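Local coordinates for protein exotoxin type A (Streptococcus pyogenes phage T12, PDB 1FNU) that acts as a secreted superantigen toxin that, like its relatives, probably links MHC class II molecules to T-cell receptors, at residues A[19-27]-A[194-202]; A[160-171]-A[181-189]. One frame throughout, in Å; residues are numbered along the deposited sequence.

Contact 1: A[19-27]-A[194-202]; sequences QNIYFLYEG and QSKYLMIYK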
loop_
_atom_site.group_PDB
_atom_site.type_symbol
_atom_site.label_atom_id
_atom_site.label_comp_id
_atom_site.label_asym_id
_atom_site.label_seq_id
_atom_site.Cartn_x
_atom_site.Cartn_y
_atom_site.Cartn_z
ATOM N N GLN A 19 1.666 -22.394 1.728
ATOM C CA GLN A 19 1.433 -22.430 0.315
ATOM C C GLN A 19 2.159 -21.242 -0.410
ATOM O O GLN A 19 2.526 -21.394 -1.570
ATOM C CB GLN A 19 -0.087 -22.389 -0.016
ATOM C CG GLN A 19 -0.700 -20.990 0.245
ATOM C CD GLN A 19 -1.309 -20.919 1.623
ATOM O OE1 GLN A 19 -1.048 -21.776 2.479
ATOM N NE2 GLN A 19 -2.139 -19.903 1.854
ATOM N N ASN A 20 2.325 -20.102 0.286
ATOM C CA ASN A 20 2.990 -18.899 -0.279
ATOM C C ASN A 20 4.503 -19.097 -0.523
ATOM O O ASN A 20 5.071 -18.337 -1.289
ATOM C CB ASN A 20 2.723 -17.616 0.574
ATOM C CG ASN A 20 1.232 -17.221 0.536
ATOM O OD1 ASN A 20 0.542 -17.605 -0.385
ATOM N ND2 ASN A 20 0.756 -16.481 1.524
ATOM N N ILE A 21 5.120 -20.115 0.109
ATOM C CA ILE A 21 6.530 -20.488 -0.193
ATOM C C ILE A 21 6.358 -21.442 -1.406
ATOM O O ILE A 21 7.058 -21.322 -2.401
ATOM C CB ILE A 21 7.181 -21.218 0.971
ATOM C CG1 ILE A 21 7.248 -20.303 2.186
ATOM C CG2 ILE A 21 8.625 -21.727 0.586
ATOM C CD1 ILE A 21 8.118 -19.018 1.995
ATOM N N TYR A 22 5.401 -22.359 -1.331
ATOM C CA TYR A 22 5.100 -23.275 -2.442
ATOM C C TYR A 22 4.955 -22.556 -3.827
ATOM O O TYR A 22 5.516 -23.004 -4.836
ATOM C CB TYR A 22 3.780 -24.090 -2.193
ATOM C CG TYR A 22 3.249 -24.848 -3.451
ATOM C CD1 TYR A 22 3.895 -26.015 -3.956
ATOM C CD2 TYR A 22 2.145 -24.363 -4.177
ATOM C CE1 TYR A 22 3.469 -26.643 -5.096
ATOM C CE2 TYR A 22 1.700 -25.011 -5.374
ATOM C CZ TYR A 22 2.367 -26.145 -5.822
ATOM O OH TYR A 22 1.928 -26.829 -6.971
ATOM N N PHE A 23 4.152 -21.484 -3.911
ATOM C CA PHE A 23 3.972 -20.870 -5.228
ATOM C C PHE A 23 5.242 -20.153 -5.771
ATOM O O PHE A 23 5.356 -20.008 -6.977
ATOM C CB PHE A 23 2.738 -19.918 -5.193
ATOM C CG PHE A 23 1.411 -20.639 -5.135
ATOM C CD1 PHE A 23 0.898 -21.233 -6.296
ATOM C CD2 PHE A 23 0.648 -20.665 -3.928
ATOM C CE1 PHE A 23 -0.375 -21.848 -6.298
ATOM C CE2 PHE A 23 -0.601 -21.268 -3.878
ATOM C CZ PHE A 23 -1.139 -21.874 -5.079
ATOM N N LEU A 24 6.164 -19.776 -4.889
ATOM C CA LEU A 24 7.410 -19.107 -5.260
ATOM C C LEU A 24 8.347 -20.132 -5.961
ATOM O O LEU A 24 8.986 -19.845 -6.959
ATOM C CB LEU A 24 8.152 -18.591 -4.014
ATOM C CG LEU A 24 7.595 -17.485 -3.088
ATOM C CD1 LEU A 24 8.534 -17.248 -1.872
ATOM C CD2 LEU A 24 7.317 -16.200 -3.951
ATOM N N TYR A 25 8.375 -21.359 -5.463
ATOM C CA TYR A 25 9.272 -22.361 -6.014
ATOM C C TYR A 25 8.701 -23.365 -7.018
ATOM O O TYR A 25 9.468 -24.056 -7.765
ATOM C CB TYR A 25 9.985 -23.063 -4.875
ATOM C CG TYR A 25 10.878 -22.092 -4.078
ATOM C CD1 TYR A 25 12.112 -21.670 -4.592
ATOM C CD2 TYR A 25 10.492 -21.623 -2.831
ATOM C CE1 TYR A 25 12.980 -20.807 -3.885
ATOM C CE2 TYR A 25 11.310 -20.768 -2.091
ATOM C CZ TYR A 25 12.563 -20.357 -2.611
ATOM O OH TYR A 25 13.346 -19.510 -1.881
ATOM N N GLU A 26 7.387 -23.463 -7.027
ATOM C CA GLU A 26 6.711 -24.297 -8.003
ATOM C C GLU A 26 6.595 -23.437 -9.280
ATOM O O GLU A 26 6.667 -23.969 -10.377
ATOM C CB GLU A 26 5.328 -24.638 -7.532
ATOM C CG GLU A 26 4.430 -25.326 -8.605
ATOM C CD GLU A 26 4.981 -26.650 -9.065
ATOM O OE1 GLU A 26 5.712 -27.286 -8.276
ATOM O OE2 GLU A 26 4.677 -27.072 -10.213
ATOM N N GLY A 27 6.418 -22.126 -9.150
ATOM C CA GLY A 27 6.291 -21.245 -10.329
ATOM C C GLY A 27 7.623 -21.081 -11.074
ATOM O O GLY A 27 8.644 -21.598 -10.593
ATOM N N GLN A 194 6.188 -13.035 1.847
ATOM C CA GLN A 194 7.131 -13.457 0.808
ATOM C C GLN A 194 8.307 -12.432 0.655
ATOM O O GLN A 194 9.515 -12.796 0.491
ATOM C CB GLN A 194 6.351 -13.611 -0.509
ATOM C CG GLN A 194 5.491 -14.844 -0.595
ATOM C CD GLN A 194 4.525 -14.762 -1.797
ATOM O OE1 GLN A 194 4.087 -15.777 -2.396
ATOM N NE2 GLN A 194 4.181 -13.531 -2.152
ATOM N N SER A 195 7.943 -11.162 0.755
ATOM C CA SER A 195 8.887 -10.063 0.619
ATOM C C SER A 195 10.004 -10.145 1.681
ATOM O O SER A 195 11.166 -9.899 1.370
ATOM C CB SER A 195 8.155 -8.720 0.773
ATOM O OG SER A 195 9.075 -7.650 0.685
ATOM N N LYS A 196 9.619 -10.396 2.927
ATOM C CA LYS A 196 10.584 -10.499 4.007
ATOM C C LYS A 196 11.481 -11.776 3.916
ATOM O O LYS A 196 12.701 -11.687 4.050
ATOM C CB LYS A 196 9.884 -10.429 5.375
ATOM C CG LYS A 196 9.421 -11.844 5.831
ATOM C CD LYS A 196 8.906 -12.128 7.352
ATOM C CE LYS A 196 9.889 -11.605 8.489
ATOM N NZ LYS A 196 11.370 -12.186 8.543
ATOM N N TYR A 197 10.862 -12.908 3.570
ATOM C CA TYR A 197 11.484 -14.203 3.426
ATOM C C TYR A 197 12.538 -14.158 2.322
ATOM O O TYR A 197 13.647 -14.703 2.489
ATOM C CB TYR A 197 10.484 -15.290 2.977
ATOM C CG TYR A 197 11.144 -16.651 2.809
ATOM C CD1 TYR A 197 11.648 -17.333 3.922
ATOM C CD2 TYR A 197 11.438 -17.154 1.528
ATOM C CE1 TYR A 197 12.440 -18.440 3.784
ATOM C CE2 TYR A 197 12.223 -18.260 1.387
ATOM C CZ TYR A 197 12.733 -18.895 2.522
ATOM O OH TYR A 197 13.542 -20.008 2.374
ATOM N N LEU A 198 12.223 -13.497 1.199
ATOM C CA LEU A 198 13.135 -13.527 0.056
ATOM C C LEU A 198 14.444 -12.714 0.197
ATOM O O LEU A 198 15.363 -12.791 -0.650
ATOM C CB LEU A 198 12.317 -13.194 -1.235
ATOM C CG LEU A 198 11.341 -14.339 -1.687
ATOM C CD1 LEU A 198 10.468 -13.890 -2.836
ATOM C CD2 LEU A 198 12.191 -15.573 -2.169
ATOM N N MET A 199 14.537 -12.010 1.315
ATOM C CA MET A 199 15.684 -11.210 1.634
ATOM C C MET A 199 16.855 -12.165 1.845
ATOM O O MET A 199 17.951 -11.691 1.923
ATOM C CB MET A 199 15.410 -10.293 2.840
ATOM C CG MET A 199 14.443 -9.127 2.485
ATOM S SD MET A 199 13.928 -8.093 3.931
ATOM C CE MET A 199 15.309 -7.255 4.288
ATOM N N ILE A 200 16.661 -13.487 1.894
ATOM C CA ILE A 200 17.875 -14.335 1.938
ATOM C C ILE A 200 18.724 -14.159 0.650
ATOM O O ILE A 200 19.901 -14.539 0.615
ATOM C CB ILE A 200 17.522 -15.858 2.095
ATOM C CG1 ILE A 200 16.522 -16.233 0.999
ATOM C CG2 ILE A 200 17.061 -16.116 3.594
ATOM C CD1 ILE A 200 16.313 -17.705 0.738
ATOM N N TYR A 201 18.150 -13.565 -0.398
ATOM C CA TYR A 201 18.867 -13.340 -1.672
ATOM C C TYR A 201 19.353 -11.916 -1.904
ATOM O O TYR A 201 19.966 -11.571 -2.971
ATOM C CB TYR A 201 17.950 -13.656 -2.864
ATOM C CG TYR A 201 17.443 -15.022 -2.818
ATOM C CD1 TYR A 201 18.285 -16.080 -2.468
ATOM C CD2 TYR A 201 16.096 -15.295 -3.156
ATOM C CE1 TYR A 201 17.798 -17.386 -2.473
ATOM C CE2 TYR A 201 15.603 -16.574 -3.171
ATOM C CZ TYR A 201 16.443 -17.625 -2.840
ATOM O OH TYR A 201 15.901 -18.887 -2.888
ATOM N N LYS A 202 19.037 -11.068 -0.939
ATOM C CA LYS A 202 19.399 -9.678 -1.084
ATOM C C LYS A 202 20.907 -9.409 -1.246
ATOM O O LYS A 202 21.283 -8.455 -1.952
ATOM C CB LYS A 202 18.878 -8.876 0.134
ATOM C CG LYS A 202 18.644 -7.393 -0.115
ATOM C CD LYS A 202 18.000 -6.705 1.122
ATOM C CE LYS A 202 18.965 -5.698 1.831
ATOM N NZ LYS A 202 19.110 -4.377 1.207
#

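Contact 2: A[160-171]-A[181-189]; sequences YTNGPSKYETGY and SFWFDFFPE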
loop_
_atom_site.group_PDB
_atom_site.type_symbol
_atom_site.label_atom_id
_atom_site.label_comp_id
_atom_site.label_asym_id
_atom_site.label_seq_id
_atom_site.Cartn_x
_atom_site.Cartn_y
_atom_site.Cartn_z
ATOM N N TYR A 160 7.468 -28.821 -0.985
ATOM C CA TYR A 160 6.378 -27.865 -0.719
ATOM C C TYR A 160 5.098 -28.375 -1.429
ATOM O O TYR A 160 5.170 -29.151 -2.431
ATOM C CB TYR A 160 6.728 -26.429 -1.239
ATOM C CG TYR A 160 7.994 -25.752 -0.683
ATOM C CD1 TYR A 160 8.169 -25.524 0.677
ATOM C CD2 TYR A 160 9.044 -25.354 -1.533
ATOM C CE1 TYR A 160 9.318 -24.939 1.176
ATOM C CE2 TYR A 160 10.219 -24.748 -1.017
ATOM C CZ TYR A 160 10.346 -24.541 0.335
ATOM O OH TYR A 160 11.465 -23.953 0.873
ATOM N N THR A 161 3.927 -27.999 -0.908
ATOM C CA THR A 161 2.693 -28.341 -1.589
ATOM C C THR A 161 1.773 -27.140 -1.350
ATOM O O THR A 161 2.083 -26.267 -0.600
ATOM C CB THR A 161 1.920 -29.588 -1.001
ATOM O OG1 THR A 161 1.373 -29.216 0.247
ATOM C CG2 THR A 161 2.820 -30.873 -0.755
ATOM N N ASN A 162 0.623 -27.128 -1.992
ATOM C CA ASN A 162 -0.344 -26.088 -1.722
ATOM C C ASN A 162 -0.946 -26.634 -0.377
ATOM O O ASN A 162 -2.039 -27.185 -0.330
ATOM C CB ASN A 162 -1.390 -26.049 -2.834
ATOM C CG ASN A 162 -2.394 -24.951 -2.619
ATOM O OD1 ASN A 162 -2.189 -24.090 -1.790
ATOM N ND2 ASN A 162 -3.480 -24.971 -3.377
ATOM N N GLY A 163 -0.206 -26.456 0.702
ATOM C CA GLY A 163 -0.582 -27.014 1.983
ATOM C C GLY A 163 0.682 -27.300 2.778
ATOM O O GLY A 163 1.666 -26.604 2.568
ATOM N N PRO A 164 0.779 -28.355 3.615
ATOM C CA PRO A 164 2.055 -28.409 4.308
ATOM C C PRO A 164 3.093 -29.184 3.543
ATOM O O PRO A 164 2.816 -29.679 2.456
ATOM C CB PRO A 164 1.669 -28.996 5.647
ATOM C CG PRO A 164 0.624 -30.019 5.259
ATOM C CD PRO A 164 0.084 -29.615 3.865
ATOM N N SER A 165 4.303 -29.202 4.077
ATOM C CA SER A 165 5.431 -29.891 3.434
ATOM C C SER A 165 5.595 -31.258 4.043
ATOM O O SER A 165 5.201 -31.448 5.152
ATOM C CB SER A 165 6.736 -29.120 3.710
ATOM O OG SER A 165 7.916 -29.900 3.422
ATOM N N LYS A 166 6.189 -32.215 3.328
ATOM C CA LYS A 166 6.467 -33.548 3.926
ATOM C C LYS A 166 7.606 -33.412 5.000
ATOM O O LYS A 166 7.755 -34.259 5.924
ATOM C CB LYS A 166 6.889 -34.520 2.784
ATOM C CG LYS A 166 7.284 -35.913 3.199
ATOM C CD LYS A 166 7.393 -36.696 1.915
ATOM C CE LYS A 166 8.318 -37.919 2.002
ATOM N NZ LYS A 166 8.051 -38.700 0.758
ATOM N N TYR A 167 8.379 -32.325 4.929
ATOM C CA TYR A 167 9.500 -32.114 5.847
ATOM C C TYR A 167 9.235 -31.126 6.961
ATOM O O TYR A 167 8.504 -30.159 6.774
ATOM C CB TYR A 167 10.728 -31.678 5.041
ATOM C CG TYR A 167 11.003 -32.687 3.973
ATOM C CD1 TYR A 167 11.377 -33.987 4.309
ATOM C CD2 TYR A 167 10.675 -32.425 2.644
ATOM C CE1 TYR A 167 11.399 -35.021 3.339
ATOM C CE2 TYR A 167 10.685 -33.458 1.654
ATOM C CZ TYR A 167 11.042 -34.734 2.044
ATOM O OH TYR A 167 10.939 -35.738 1.158
ATOM N N GLU A 168 9.843 -31.370 8.115
ATOM C CA GLU A 168 9.684 -30.500 9.270
ATOM C C GLU A 168 10.730 -29.391 9.203
ATOM O O GLU A 168 10.452 -28.243 9.483
ATOM C CB GLU A 168 9.832 -31.347 10.560
ATOM C CG GLU A 168 9.640 -30.592 11.870
ATOM C CD GLU A 168 8.244 -30.014 12.055
ATOM O OE1 GLU A 168 7.346 -30.126 11.177
ATOM O OE2 GLU A 168 8.034 -29.412 13.118
ATOM N N THR A 169 11.960 -29.748 8.850
ATOM C CA THR A 169 12.945 -28.709 8.764
ATOM C C THR A 169 13.729 -28.963 7.507
ATOM O O THR A 169 13.699 -30.066 6.971
ATOM C CB THR A 169 13.842 -28.630 9.972
ATOM O OG1 THR A 169 14.607 -29.821 10.105
ATOM C CG2 THR A 169 13.046 -28.398 11.217
ATOM N N GLY A 170 14.338 -27.899 6.982
ATOM C CA GLY A 170 15.117 -28.026 5.762
ATOM C C GLY A 170 16.056 -26.859 5.530
ATOM O O GLY A 170 15.720 -25.738 5.875
ATOM N N TYR A 171 17.261 -27.100 5.029
ATOM C CA TYR A 171 18.174 -26.022 4.736
ATOM C C TYR A 171 19.090 -26.498 3.631
ATOM O O TYR A 171 19.189 -27.718 3.324
ATOM C CB TYR A 171 18.918 -25.495 5.970
ATOM C CG TYR A 171 19.991 -26.367 6.591
ATOM C CD1 TYR A 171 21.309 -26.325 6.143
ATOM C CD2 TYR A 171 19.666 -27.261 7.631
ATOM C CE1 TYR A 171 22.312 -27.179 6.751
ATOM C CE2 TYR A 171 20.630 -28.078 8.223
ATOM C CZ TYR A 171 21.932 -28.029 7.800
ATOM O OH TYR A 171 22.854 -28.732 8.543
ATOM N N SER A 181 31.390 -21.075 4.063
ATOM C CA SER A 181 30.220 -21.822 3.563
ATOM C C SER A 181 28.998 -20.982 4.091
ATOM O O SER A 181 29.175 -20.105 4.961
ATOM C CB SER A 181 30.206 -23.232 4.195
ATOM O OG SER A 181 29.995 -23.130 5.628
ATOM N N PHE A 182 27.792 -21.189 3.537
ATOM C CA PHE A 182 26.595 -20.485 4.046
ATOM C C PHE A 182 25.307 -21.293 3.810
ATOM O O PHE A 182 25.291 -22.301 3.071
ATOM C CB PHE A 182 26.482 -19.012 3.491
ATOM C CG PHE A 182 26.490 -18.910 1.998
ATOM C CD1 PHE A 182 25.337 -19.040 1.261
ATOM C CD2 PHE A 182 27.690 -18.805 1.322
ATOM C CE1 PHE A 182 25.370 -19.082 -0.131
ATOM C CE2 PHE A 182 27.765 -18.849 -0.092
ATOM C CZ PHE A 182 26.601 -18.990 -0.825
ATOM N N TRP A 183 24.204 -20.885 4.423
ATOM C CA TRP A 183 23.072 -21.722 4.187
ATOM C C TRP A 183 21.811 -20.910 4.239
ATOM O O TRP A 183 21.858 -19.769 4.704
ATOM C CB TRP A 183 23.040 -22.894 5.196
ATOM C CG TRP A 183 23.091 -22.459 6.583
ATOM C CD1 TRP A 183 24.193 -22.326 7.381
ATOM C CD2 TRP A 183 21.967 -22.067 7.379
ATOM N NE1 TRP A 183 23.820 -21.881 8.639
ATOM C CE2 TRP A 183 22.457 -21.712 8.658
ATOM C CE3 TRP A 183 20.580 -21.982 7.135
ATOM C CZ2 TRP A 183 21.607 -21.273 9.702
ATOM C CZ3 TRP A 183 19.729 -21.541 8.188
ATOM C CH2 TRP A 183 20.250 -21.197 9.446
ATOM N N PHE A 184 20.735 -21.466 3.670
ATOM C CA PHE A 184 19.425 -20.800 3.649
ATOM C C PHE A 184 18.401 -21.775 4.271
ATOM O O PHE A 184 18.405 -22.971 3.940
ATOM C CB PHE A 184 18.940 -20.521 2.208
ATOM C CG PHE A 184 19.863 -19.679 1.370
ATOM C CD1 PHE A 184 20.549 -18.636 1.897
ATOM C CD2 PHE A 184 19.988 -19.940 0.011
ATOM C CE1 PHE A 184 21.373 -17.856 1.075
ATOM C CE2 PHE A 184 20.828 -19.124 -0.804
ATOM C CZ PHE A 184 21.489 -18.117 -0.246
ATOM N N ASP A 185 17.536 -21.257 5.157
ATOM C CA ASP A 185 16.436 -22.025 5.765
ATOM C C ASP A 185 15.298 -22.223 4.727
ATOM O O ASP A 185 14.794 -21.235 4.174
ATOM C CB ASP A 185 15.880 -21.259 6.953
ATOM C CG ASP A 185 15.121 -22.137 7.861
ATOM O OD1 ASP A 185 14.451 -23.053 7.300
ATOM O OD2 ASP A 185 15.185 -21.928 9.090
ATOM N N PHE A 186 14.922 -23.462 4.424
ATOM C CA PHE A 186 13.841 -23.694 3.484
ATOM C C PHE A 186 12.504 -23.168 4.003
ATOM O O PHE A 186 11.575 -23.020 3.238
ATOM C CB PHE A 186 13.659 -25.174 3.127
ATOM C CG PHE A 186 14.716 -25.747 2.177
ATOM C CD1 PHE A 186 15.564 -24.926 1.452
ATOM C CD2 PHE A 186 14.755 -27.115 1.925
ATOM C CE1 PHE A 186 16.432 -25.420 0.479
ATOM C CE2 PHE A 186 15.638 -27.655 0.926
ATOM C CZ PHE A 186 16.484 -26.782 0.200
ATOM N N PHE A 187 12.423 -22.890 5.296
ATOM C CA PHE A 187 11.176 -22.454 5.889
ATOM C C PHE A 187 11.228 -21.090 6.563
ATOM O O PHE A 187 12.199 -20.739 7.221
ATOM C CB PHE A 187 10.685 -23.530 6.900
ATOM C CG PHE A 187 10.428 -24.856 6.272
ATOM C CD1 PHE A 187 9.392 -25.024 5.363
ATOM C CD2 PHE A 187 11.245 -25.922 6.524
ATOM C CE1 PHE A 187 9.168 -26.264 4.675
ATOM C CE2 PHE A 187 11.038 -27.192 5.839
ATOM C CZ PHE A 187 10.008 -27.346 4.921
ATOM N N PRO A 188 10.135 -20.300 6.417
ATOM C CA PRO A 188 9.981 -18.970 6.983
ATOM C C PRO A 188 9.577 -19.032 8.461
ATOM O O PRO A 188 9.271 -20.115 8.973
ATOM C CB PRO A 188 8.810 -18.403 6.153
ATOM C CG PRO A 188 7.895 -19.579 6.084
ATOM C CD PRO A 188 8.955 -20.618 5.570
ATOM N N GLU A 189 9.529 -17.858 9.123
ATOM C CA GLU A 189 8.994 -17.776 10.484
ATOM C C GLU A 189 7.455 -18.090 10.335
ATOM O O GLU A 189 6.899 -18.071 9.206
ATOM C CB GLU A 189 9.228 -16.406 11.142
ATOM C CG GLU A 189 8.782 -15.237 10.369
ATOM C CD GLU A 189 8.884 -13.958 11.166
ATOM O OE1 GLU A 189 9.651 -13.890 12.177
ATOM O OE2 GLU A 189 8.165 -13.018 10.763
HETATM O O HOH W 1 14.123 -25.648 8.503
#

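Contact 1: A[19-27]-A[194-202]
With chi1 of Tyr197 at 179°, CG lies anti to the backbone N and the ring is carried across to helix 19-26, while the successive bends of Ile21 (chi1 and chi2 both -63°) bring its CD1 over one face of that ring. The result is a CH-pi contact, CD1 of Ile21 lying 4.1 Å from the centroid of the Tyr197 ring, and the two side chains cross at about a right angle. One turn further along the same helix, Leu24 meets Leu198 tip to tip, with CD1 of Leu24 4.0 Å from CD1 of Leu198, and lies against the extended side chain of Gln194. Tyr25 completes the row. Its hydroxyl sits in the plane of the Tyr197 ring, at the edge, with OH of Tyr25 3.7 Å from CE2 of Tyr197. The same hydroxyl donates to Tyr201, whose side chain comes from the opposite direction, OH of Tyr25 to OH of Tyr201 being 2.8 Å. Tyr201 also bonds Asp146, on helix 142-157. Helix 19-26 thus meets the helical segment 194-202 through a mainly apolar, buried patch closed by a chain of hydrogen bonds, in which the carboxylate of Asp146 would probably polarise the tyrosine pair.

Contact 2: A[160-171]-A[181-189]
Two hydrogen bonds join Phe186 to the segment 160-171, and both use its backbone. Its N donates to O of Gly170 over 2.8 Å, with an N-H...O angle of 162°. Its own O accepts from the hydroxyl of Tyr160, only 2.5 Å from OH to O; this short bond lies in the carbonyl plane, on a lone pair. Tyr171 and Asp185 form an antiparallel non-hydrogen-bonded pair, beside which CA of Tyr171 makes a CA-H...O contact of 3.2 Å to O of Phe184.

Water 1 supplies a further polar link, accepting from N of Gly170 at 2.7 Å and donating to OD1 of Asp185. That carboxylate oxygen accepts from N of Phe187 in an Asx turn, which bends the chain as it leaves the strand. In the other segment, OG of Ser165 accepts from N of Tyr167 in an ST turn and also bonds O of Leu159.

Aromatic packing fills the rest. With CG beside its backbone N (chi1 -61°), Phe187 points its ring edge at the backbone of Thr169 and Gly170, CE2 of Phe187 lying 3.6 Å from N of Gly170, and touches Ser165 with its far end. Tyr160 and Phe187 slide past each other in opposite directions, their planes at 85°, and CE1 of one is 3.7 Å from CE1 of the other. Phe186 presents a face to N of Tyr171; with no side chain at Gly170, its ring can lie close against the main chain. Beyond the bridge, Tyr171 crosses Trp183 obliquely, CD1 of Tyr171 lying 4.0 Å from CB of Trp183.

The strands belong to the beta hairpin 169-176/182-185 at one margin of the mixed sheet in the beta-grasp domain of staphylococcal and streptococcal toxins.

Contact 1 brings helix 19-26 against the helical segment that follows strand 182-185 in sequence, whereas contact 2 involves that strand itself; along the chain it falls between the two segments of contact 1. Their centres are 11 Å apart and they meet directly: OH of Tyr197, which also bonds Arg150, lies 2.5 Å from O of Asp185, a probable hydrogen bond that ties the aromatic patch of contact 1 to the turn of contact 2. Ile21 also touches Tyr160 and Pro188, making helix 19-26 common ground for both. Helix 142-157 reaches each contact through Asp146 and Arg150. The pair illustrates how tyrosine hydroxyls can join neighbouring packing units.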